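Local coordinates for protein KP6 killer toxin subunit alpha (Ustilago maydis virus P6, PDB 4GVB) that forms the alpha half of a secreted two-subunit antifungal toxin, recognising cellular receptors before the beta subunit joins in killing sensitive fungal cells, at residues C12-W17 against C51-D56; C16-H21 against N59-H64. All coordinates share one frame; numbering follows the deposited sequence.

In the fold
Interactions 1 and 2 use successive parts of strand 14-19 and share Cys16 and Trp17; their centres lie about 12 Å apart. In interaction 1 the strand pairs edge to edge with strand 50-53, whereas in interaction 2 one of its faces meets helix 58-67, which follows strand 50-53 in the chain. The two contacts touch where Cys51 CB lies 4.0 Å from Phe61 CE1. Strand 14-19 is internal to an antiparallel sheet in the order 43-45, 50-53, 14-19, 71-76. Beyond the shared strand, His21 meets His69 of the beta subunit, so the far end of the 16-21 segment reaches the heterodimer interface.

Interaction 1 (C12-W17 against C51-D56); sequences CKWECW and CLFSDD
Two successive amides, Lys13 N and Trp14 N, converge on the single carbonyl oxygen of Phe53: a classic beta bulge at the start of strand 14-19. The bonds measure 3.0 Å from Lys13 N to Phe53 O and 3.1 Å from Trp14 N to Phe53 O, but their approaches differ. Trp14 N lies almost in line with the carbonyl, with a C=O...N angle of 166°, whereas Lys13 N stands above the carbonyl plane. Phe53 N returns a bond to Trp14 O, and past the bulge regular pairing resumes: Cys16 and Cys51 exchange two bonds, N to O each way, with Cys16 N 2.8 Å from Cys51 O.

Trp14, Phe53 and Cys16 project from one face of the sheet. There Phe53 CE1 packs 3.7 Å from Trp14 CB, while Phe53 CZ reaches Cys16 SG at 3.9 Å, an oblique sulfur-aromatic contact. The Trp14 indole is directed over the turn after strand 50-53 by a chi1 of -58°, which sets CG anti to the carbonyl carbon. Asp55 O lies at its edge, and the Asp56 carboxylate is inclined 28° to the ring plane; Arg58 pairs with that carboxylate and makes a cation-pi contact with the indole.

On the other face, Glu15 and Leu52 run side by side, with Glu15 CB 4.0 Å from Leu52 CG, and the Glu15 carboxylate is hydrogen-bonded to His50. Just before the strand, Cys12 SG, in disulfide linkage with Cys5, rests 3.8 Å from Leu52 CB. Disulfides from Cys16 to Cys74 and from Cys51 to Cys35 tie both strands to other parts of the chain. The whole is a classic beta bulge opening an antiparallel pairing inside the four-stranded sheet of a small, disulfide-rich secreted toxin subunit.

Interaction 2 (C16-H21 against N59-H64); sequences CWCTAH and NQFYSH
The buried core between the antiparallel sheet and helix 58-67 is where Phe61 lies against strand 14-19. The short strand and helix axes run nearly alongside each other, 21° apart with a closest approach of 8.9 Å, and the Phe61 ring bridges the gap. Its CG is anti to the backbone N (chi1 -173°), extending the ring from the helix to the strand. Three consecutive residues receive it: Phe61 CD2 packs 3.8 Å from Cys16 CB, Phe61 CE2 comes within 3.8 Å of Trp17 CA, and Phe61 CZ lies 4.0 Å from Cys18 SG. Trp17 CA sits at the ring edge, near its plane, while the Trp17 side chain starts away from the helix. Cys18 SG approaches Phe61 obliquely, 45° off the ring normal, and forms a disulfide with Cys65 further along the same helix. His64 adds a flank beside this sulfur. Thr31 and Met72 also touch Phe61, placing helix 28-33 and strand 71-76 around the same core. With no hydrogen bond between the segments, their non-covalent contact rests on apolar and sulfur-aromatic packing, and the same Cys18 sulfur that touches Phe61 also joins strand to helix covalently.

Interaction 1 (C12-W17 against C51-D56)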
ATOM      1  N   CYS A  12      10.446 -21.624  -6.225  1.00 22.47           N
ATOM      2  CA  CYS A  12      10.829 -20.308  -5.750  1.00 21.43           C
ATOM      3  C   CYS A  12      11.841 -20.477  -4.624  1.00 25.62           C
ATOM      4  O   CYS A  12      11.991 -21.574  -4.069  1.00 22.05           O
ATOM      5  CB  CYS A  12       9.608 -19.517  -5.281  1.00 19.06           C
ATOM      6  SG  CYS A  12       8.281 -19.453  -6.497  1.00 18.37           S
ATOM      7  N   LYS A  13      12.553 -19.405  -4.306  1.00 20.00           N
ATOM      8  CA  LYS A  13      13.562 -19.451  -3.261  1.00 23.17           C
ATOM      9  C   LYS A  13      13.200 -18.564  -2.077  1.00 28.69           C
ATOM     10  O   LYS A  13      13.661 -18.783  -0.964  1.00 31.08           O
ATOM     11  CB  LYS A  13      14.931 -19.077  -3.830  1.00 23.18           C
ATOM     12  CG  LYS A  13      15.329 -19.961  -5.001  1.00 30.17           C
ATOM     13  CD  LYS A  13      16.766 -19.729  -5.443  1.00 33.92           C
ATOM     14  CE  LYS A  13      17.175 -20.795  -6.458  1.00 35.78           C
ATOM     15  NZ  LYS A  13      18.630 -21.111  -6.426  1.00 44.45           N
ATOM     16  N   TRP A  14      12.363 -17.567  -2.329  1.00 22.69           N
ATOM     17  CA  TRP A  14      11.983 -16.619  -1.296  1.00 24.32           C
ATOM     18  C   TRP A  14      10.478 -16.393  -1.311  1.00 24.34           C
ATOM     19  O   TRP A  14       9.831 -16.471  -2.366  1.00 17.89           O
ATOM     20  CB  TRP A  14      12.708 -15.293  -1.507  1.00 26.15           C
ATOM     21  CG  TRP A  14      14.199 -15.400  -1.502  1.00 25.73           C
ATOM     22  CD1 TRP A  14      15.041 -15.316  -2.579  1.00 26.71           C
ATOM     23  CD2 TRP A  14      15.029 -15.592  -0.359  1.00 28.62           C
ATOM     24  NE1 TRP A  14      16.346 -15.450  -2.169  1.00 31.97           N
ATOM     25  CE2 TRP A  14      16.363 -15.622  -0.808  1.00 30.47           C
ATOM     26  CE3 TRP A  14      14.771 -15.742   1.007  1.00 32.11           C
ATOM     27  CZ2 TRP A  14      17.437 -15.797   0.060  1.00 30.42           C
ATOM     28  CZ3 TRP A  14      15.841 -15.921   1.869  1.00 39.48           C
ATOM     29  CH2 TRP A  14      17.157 -15.946   1.392  1.00 36.20           C
ATOM     30  N   GLU A  15       9.920 -16.125  -0.132  1.00 24.00           N
ATOM     31  CA  GLU A  15       8.507 -15.829   0.011  1.00 22.76           C
ATOM     32  C   GLU A  15       8.389 -14.657   0.971  1.00 26.98           C
ATOM     33  O   GLU A  15       8.615 -14.829   2.166  1.00 26.67           O
ATOM     34  CB  GLU A  15       7.789 -17.029   0.591  1.00 23.31           C
ATOM     35  CG  GLU A  15       6.366 -16.766   1.025  1.00 25.06           C
ATOM     36  CD  GLU A  15       5.722 -18.022   1.529  1.00 32.08           C
ATOM     37  OE1 GLU A  15       6.462 -19.018   1.694  1.00 32.56           O
ATOM     38  OE2 GLU A  15       4.489 -18.027   1.730  1.00 33.43           O
ATOM     39  N   CYS A  16       8.052 -13.473   0.456  1.00 22.33           N
ATOM     40  CA  CYS A  16       8.155 -12.243   1.251  1.00 20.77           C
ATOM     41  C   CYS A  16       6.836 -11.486   1.312  1.00 18.48           C
ATOM     42  O   CYS A  16       5.975 -11.667   0.460  1.00 20.27           O
ATOM     43  CB  CYS A  16       9.224 -11.314   0.657  1.00 22.55           C
ATOM     44  SG  CYS A  16      10.899 -11.948   0.584  1.00 24.59           S
ATOM     45  N   TRP A  17       6.684 -10.639   2.330  1.00 21.50           N
ATOM     46  CA  TRP A  17       5.490  -9.808   2.459  1.00 19.33           C
ATOM     47  C   TRP A  17       5.733  -8.544   3.274  1.00 20.59           C
ATOM     48  O   TRP A  17       6.636  -8.484   4.114  1.00 21.29           O
ATOM     49  CB  TRP A  17       4.308 -10.593   3.048  1.00 21.91           C
ATOM     50  CG  TRP A  17       4.536 -11.161   4.418  1.00 27.15           C
ATOM     51  CD1 TRP A  17       4.178 -10.601   5.622  1.00 25.76           C
ATOM     52  CD2 TRP A  17       5.151 -12.418   4.731  1.00 27.16           C
ATOM     53  NE1 TRP A  17       4.556 -11.425   6.654  1.00 26.16           N
ATOM     54  CE2 TRP A  17       5.146 -12.550   6.135  1.00 28.30           C
ATOM     55  CE3 TRP A  17       5.714 -13.438   3.958  1.00 26.74           C
ATOM     56  CZ2 TRP A  17       5.678 -13.665   6.779  1.00 29.27           C
ATOM     57  CZ3 TRP A  17       6.246 -14.541   4.603  1.00 30.76           C
ATOM     58  CH2 TRP A  17       6.228 -14.642   5.997  1.00 31.45           C
ATOM     59  N   CYS A  51       4.557 -12.698  -1.698  1.00 17.69           N
ATOM     60  CA  CYS A  51       5.254 -12.531  -2.973  1.00 21.00           C
ATOM     61  C   CYS A  51       6.446 -13.468  -3.068  1.00 18.84           C
ATOM     62  O   CYS A  51       7.360 -13.408  -2.248  1.00 17.98           O
ATOM     63  CB  CYS A  51       5.741 -11.091  -3.184  1.00 18.10           C
ATOM     64  SG  CYS A  51       6.290 -10.724  -4.895  1.00 16.02           S
ATOM     65  N   LEU A  52       6.436 -14.305  -4.100  1.00 19.74           N
ATOM     66  CA  LEU A  52       7.459 -15.321  -4.278  1.00 19.22           C
ATOM     67  C   LEU A  52       8.349 -14.998  -5.473  1.00 19.85           C
ATOM     68  O   LEU A  52       7.906 -14.384  -6.439  1.00 16.54           O
ATOM     69  CB  LEU A  52       6.809 -16.707  -4.410  1.00 17.42           C
ATOM     70  CG  LEU A  52       6.236 -17.255  -3.101  1.00 24.63           C
ATOM     71  CD1 LEU A  52       4.950 -16.558  -2.739  1.00 23.45           C
ATOM     72  CD2 LEU A  52       5.997 -18.768  -3.171  1.00 22.32           C
ATOM     73  N   PHE A  53       9.619 -15.378  -5.375  1.00 18.33           N
ATOM     74  CA  PHE A  53      10.541 -15.266  -6.484  1.00 17.93           C
ATOM     75  C   PHE A  53      11.756 -16.195  -6.345  1.00 18.23           C
ATOM     76  O   PHE A  53      12.131 -16.625  -5.237  1.00 20.54           O
ATOM     77  CB  PHE A  53      10.988 -13.806  -6.753  1.00 15.20           C
ATOM     78  CG  PHE A  53      11.080 -12.949  -5.518  1.00 18.60           C
ATOM     79  CD1 PHE A  53      12.162 -13.058  -4.647  1.00 21.52           C
ATOM     80  CD2 PHE A  53      10.081 -12.022  -5.228  1.00 17.26           C
ATOM     81  CE1 PHE A  53      12.233 -12.266  -3.498  1.00 19.75           C
ATOM     82  CE2 PHE A  53      10.148 -11.217  -4.082  1.00 18.68           C
ATOM     83  CZ  PHE A  53      11.218 -11.348  -3.217  1.00 20.41           C
ATOM     84  N   SER A  54      12.365 -16.492  -7.483  1.00 17.38           N
ATOM     85  CA  SER A  54      13.546 -17.348  -7.512  1.00 18.66           C
ATOM     86  C   SER A  54      14.789 -16.473  -7.432  1.00 19.63           C
ATOM     87  O   SER A  54      15.631 -16.647  -6.557  1.00 24.39           O
ATOM     88  CB  SER A  54      13.557 -18.209  -8.791  1.00 21.83           C
ATOM     89  OG  SER A  54      14.756 -18.962  -8.881  1.00 18.18           O
ATOM     90  N   ASP A  55      14.905 -15.516  -8.344  1.00 21.25           N
ATOM     91  CA  ASP A  55      15.970 -14.537  -8.230  1.00 21.29           C
ATOM     92  C   ASP A  55      15.795 -13.801  -6.900  1.00 22.57           C
ATOM     93  O   ASP A  55      14.686 -13.700  -6.377  1.00 17.34           O
ATOM     94  CB  ASP A  55      15.954 -13.561  -9.409  1.00 21.07           C
ATOM     95  CG  ASP A  55      16.401 -14.204 -10.716  1.00 22.49           C
ATOM     96  OD1 ASP A  55      17.002 -15.302 -10.679  1.00 21.11           O
ATOM     97  OD2 ASP A  55      16.171 -13.601 -11.778  1.00 27.34           O
ATOM     98  N   ASP A  56      16.888 -13.296  -6.348  1.00 20.64           N
ATOM     99  CA  ASP A  56      16.822 -12.638  -5.050  1.00 21.16           C
ATOM    100  C   ASP A  56      16.343 -11.200  -5.200  1.00 19.65           C
ATOM    101  O   ASP A  56      17.147 -10.278  -5.328  1.00 22.38           O
ATOM    102  CB  ASP A  56      18.193 -12.660  -4.380  1.00 24.54           C
ATOM    103  CG  ASP A  56      18.140 -12.170  -2.955  1.00 26.84           C
ATOM    104  OD1 ASP A  56      17.072 -11.681  -2.544  1.00 26.06           O
ATOM    105  OD2 ASP A  56      19.162 -12.270  -2.252  1.00 25.84           O
TER

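Interaction 2 (C16-H21 against N59-H64)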
ATOM      1  N   CYS A  16       8.052 -13.473   0.456  1.00 22.33           N
ATOM      2  CA  CYS A  16       8.155 -12.243   1.251  1.00 20.77           C
ATOM      3  C   CYS A  16       6.836 -11.486   1.312  1.00 18.48           C
ATOM      4  O   CYS A  16       5.975 -11.667   0.460  1.00 20.27           O
ATOM      5  CB  CYS A  16       9.224 -11.314   0.657  1.00 22.55           C
ATOM      6  SG  CYS A  16      10.899 -11.948   0.584  1.00 24.59           S
ATOM      7  N   TRP A  17       6.684 -10.639   2.330  1.00 21.50           N
ATOM      8  CA  TRP A  17       5.490  -9.808   2.459  1.00 19.33           C
ATOM      9  C   TRP A  17       5.733  -8.544   3.274  1.00 20.59           C
ATOM     10  O   TRP A  17       6.636  -8.484   4.114  1.00 21.29           O
ATOM     11  CB  TRP A  17       4.308 -10.593   3.048  1.00 21.91           C
ATOM     12  CG  TRP A  17       4.536 -11.161   4.418  1.00 27.15           C
ATOM     13  CD1 TRP A  17       4.178 -10.601   5.622  1.00 25.76           C
ATOM     14  CD2 TRP A  17       5.151 -12.418   4.731  1.00 27.16           C
ATOM     15  NE1 TRP A  17       4.556 -11.425   6.654  1.00 26.16           N
ATOM     16  CE2 TRP A  17       5.146 -12.550   6.135  1.00 28.30           C
ATOM     17  CE3 TRP A  17       5.714 -13.438   3.958  1.00 26.74           C
ATOM     18  CZ2 TRP A  17       5.678 -13.665   6.779  1.00 29.27           C
ATOM     19  CZ3 TRP A  17       6.246 -14.541   4.603  1.00 30.76           C
ATOM     20  CH2 TRP A  17       6.228 -14.642   5.997  1.00 31.45           C
ATOM     21  N   CYS A  18       4.900  -7.536   3.026  1.00 19.48           N
ATOM     22  CA  CYS A  18       4.940  -6.305   3.807  1.00 19.32           C
ATOM     23  C   CYS A  18       4.261  -6.514   5.164  1.00 22.14           C
ATOM     24  O   CYS A  18       3.265  -7.212   5.251  1.00 24.36           O
ATOM     25  CB  CYS A  18       4.242  -5.176   3.043  1.00 17.28           C
ATOM     26  SG  CYS A  18       5.038  -4.750   1.477  1.00 18.44           S
ATOM     27  N   THR A  19       4.812  -5.903   6.211  1.00 23.78           N
ATOM     28  CA  THR A  19       4.229  -5.985   7.548  1.00 25.05           C
ATOM     29  C   THR A  19       4.025  -4.614   8.181  1.00 21.59           C
ATOM     30  O   THR A  19       4.856  -3.729   8.048  1.00 25.51           O
ATOM     31  CB  THR A  19       5.074  -6.860   8.493  1.00 25.27           C
ATOM     32  OG1 THR A  19       6.382  -6.299   8.638  1.00 25.13           O
ATOM     33  CG2 THR A  19       5.190  -8.272   7.945  1.00 23.11           C
ATOM     34  N   ALA A  20       2.897  -4.441   8.851  1.00 25.71           N
ATOM     35  CA  ALA A  20       2.620  -3.199   9.565  1.00 25.75           C
ATOM     36  C   ALA A  20       3.606  -3.057  10.710  1.00 29.22           C
ATOM     37  O   ALA A  20       3.842  -4.014  11.452  1.00 33.93           O
ATOM     38  CB  ALA A  20       1.217  -3.209  10.083  1.00 24.13           C
ATOM     39  N   HIS A  21       4.214  -1.885  10.850  1.00 24.61           N
ATOM     40  CA  HIS A  21       5.103  -1.677  11.985  1.00 33.78           C
ATOM     41  C   HIS A  21       4.305  -1.812  13.296  1.00 34.53           C
ATOM     42  O   HIS A  21       3.090  -1.616  13.312  1.00 32.32           O
ATOM     43  CB  HIS A  21       5.849  -0.339  11.883  1.00 36.53           C
ATOM     44  CG  HIS A  21       5.014   0.861  12.213  1.00 36.60           C
ATOM     45  ND1 HIS A  21       4.957   1.974  11.399  1.00 41.41           N
ATOM     46  CD2 HIS A  21       4.225   1.135  13.280  1.00 35.57           C
ATOM     47  CE1 HIS A  21       4.160   2.879  11.947  1.00 36.78           C
ATOM     48  NE2 HIS A  21       3.702   2.394  13.088  1.00 35.13           N
ATOM     49  N   ASN A  59      15.761  -7.144  -1.921  1.00 20.18           N
ATOM     50  CA  ASN A  59      16.110  -5.740  -1.737  1.00 24.06           C
ATOM     51  C   ASN A  59      15.109  -4.826  -2.421  1.00 24.02           C
ATOM     52  O   ASN A  59      14.642  -3.844  -1.834  1.00 23.48           O
ATOM     53  CB  ASN A  59      17.506  -5.454  -2.276  1.00 29.20           C
ATOM     54  CG  ASN A  59      18.088  -4.172  -1.716  1.00 35.48           C
ATOM     55  OD1 ASN A  59      17.961  -3.885  -0.516  1.00 28.71           O
ATOM     56  ND2 ASN A  59      18.730  -3.392  -2.577  1.00 35.65           N
ATOM     57  N   GLN A  60      14.812  -5.136  -3.680  1.00 21.80           N
ATOM     58  CA  GLN A  60      13.816  -4.400  -4.440  1.00 18.47           C
ATOM     59  C   GLN A  60      12.472  -4.426  -3.720  1.00 18.80           C
ATOM     60  O   GLN A  60      11.859  -3.384  -3.503  1.00 17.98           O
ATOM     61  CB  GLN A  60      13.659  -4.977  -5.856  1.00 21.05           C
ATOM     62  CG  GLN A  60      14.877  -4.797  -6.765  1.00 27.29           C
ATOM     63  CD  GLN A  60      15.953  -5.884  -6.585  1.00 27.29           C
ATOM     64  OE1 GLN A  60      15.973  -6.613  -5.593  1.00 26.41           O
ATOM     65  NE2 GLN A  60      16.850  -5.985  -7.561  1.00 34.17           N
ATOM     66  N   PHE A  61      12.004  -5.616  -3.351  1.00 17.93           N
ATOM     67  CA  PHE A  61      10.713  -5.719  -2.694  1.00 20.00           C
ATOM     68  C   PHE A  61      10.707  -4.909  -1.401  1.00 18.03           C
ATOM     69  O   PHE A  61       9.710  -4.249  -1.053  1.00 18.82           O
ATOM     70  CB  PHE A  61      10.350  -7.185  -2.431  1.00 19.80           C
ATOM     71  CG  PHE A  61       8.968  -7.362  -1.900  1.00 17.15           C
ATOM     72  CD1 PHE A  61       7.877  -7.185  -2.725  1.00 13.56           C
ATOM     73  CD2 PHE A  61       8.758  -7.694  -0.567  1.00 18.73           C
ATOM     74  CE1 PHE A  61       6.595  -7.330  -2.246  1.00 18.24           C
ATOM     75  CE2 PHE A  61       7.465  -7.825  -0.078  1.00 18.16           C
ATOM     76  CZ  PHE A  61       6.393  -7.652  -0.916  1.00 17.92           C
ATOM     77  N   TYR A  62      11.832  -4.939  -0.697  1.00 17.50           N
ATOM     78  CA  TYR A  62      11.962  -4.182   0.541  1.00 21.72           C
ATOM     79  C   TYR A  62      11.736  -2.698   0.318  1.00 20.96           C
ATOM     80  O   TYR A  62      11.154  -2.014   1.166  1.00 25.69           O
ATOM     81  CB  TYR A  62      13.341  -4.369   1.174  1.00 21.47           C
ATOM     82  CG  TYR A  62      13.517  -3.467   2.392  1.00 23.46           C
ATOM     83  CD1 TYR A  62      12.944  -3.797   3.614  1.00 28.50           C
ATOM     84  CD2 TYR A  62      14.231  -2.280   2.305  1.00 31.70           C
ATOM     85  CE1 TYR A  62      13.100  -2.970   4.728  1.00 31.27           C
ATOM     86  CE2 TYR A  62      14.381  -1.449   3.407  1.00 31.80           C
ATOM     87  CZ  TYR A  62      13.814  -1.803   4.608  1.00 32.96           C
ATOM     88  OH  TYR A  62      13.971  -0.979   5.693  1.00 41.74           O
ATOM     89  N   SER A  63      12.230  -2.187  -0.804  1.00 20.71           N
ATOM     90  CA  SER A  63      12.121  -0.761  -1.074  1.00 19.31           C
ATOM     91  C   SER A  63      10.661  -0.391  -1.233  1.00 20.09           C
ATOM     92  O   SER A  63      10.254   0.715  -0.881  1.00 17.45           O
ATOM     93  CB  SER A  63      12.913  -0.356  -2.315  1.00 22.64           C
ATOM     94  OG  SER A  63      12.159  -0.602  -3.493  1.00 30.03           O
ATOM     95  N   HIS A  64       9.863  -1.322  -1.749  1.00 16.78           N
ATOM     96  CA  HIS A  64       8.434  -1.080  -1.874  1.00 19.40           C
ATOM     97  C   HIS A  64       7.758  -1.070  -0.499  1.00 19.33           C
ATOM     98  O   HIS A  64       7.072  -0.099  -0.152  1.00 17.29           O
ATOM     99  CB  HIS A  64       7.759  -2.083  -2.827  1.00 17.92           C
ATOM    100  CG  HIS A  64       6.270  -1.954  -2.863  1.00 15.51           C
ATOM    101  ND1 HIS A  64       5.427  -2.800  -2.165  1.00 15.94           N
ATOM    102  CD2 HIS A  64       5.468  -1.066  -3.494  1.00 15.15           C
ATOM    103  CE1 HIS A  64       4.173  -2.429  -2.360  1.00 16.14           C
ATOM    104  NE2 HIS A  64       4.171  -1.379  -3.168  1.00 21.79           N
TER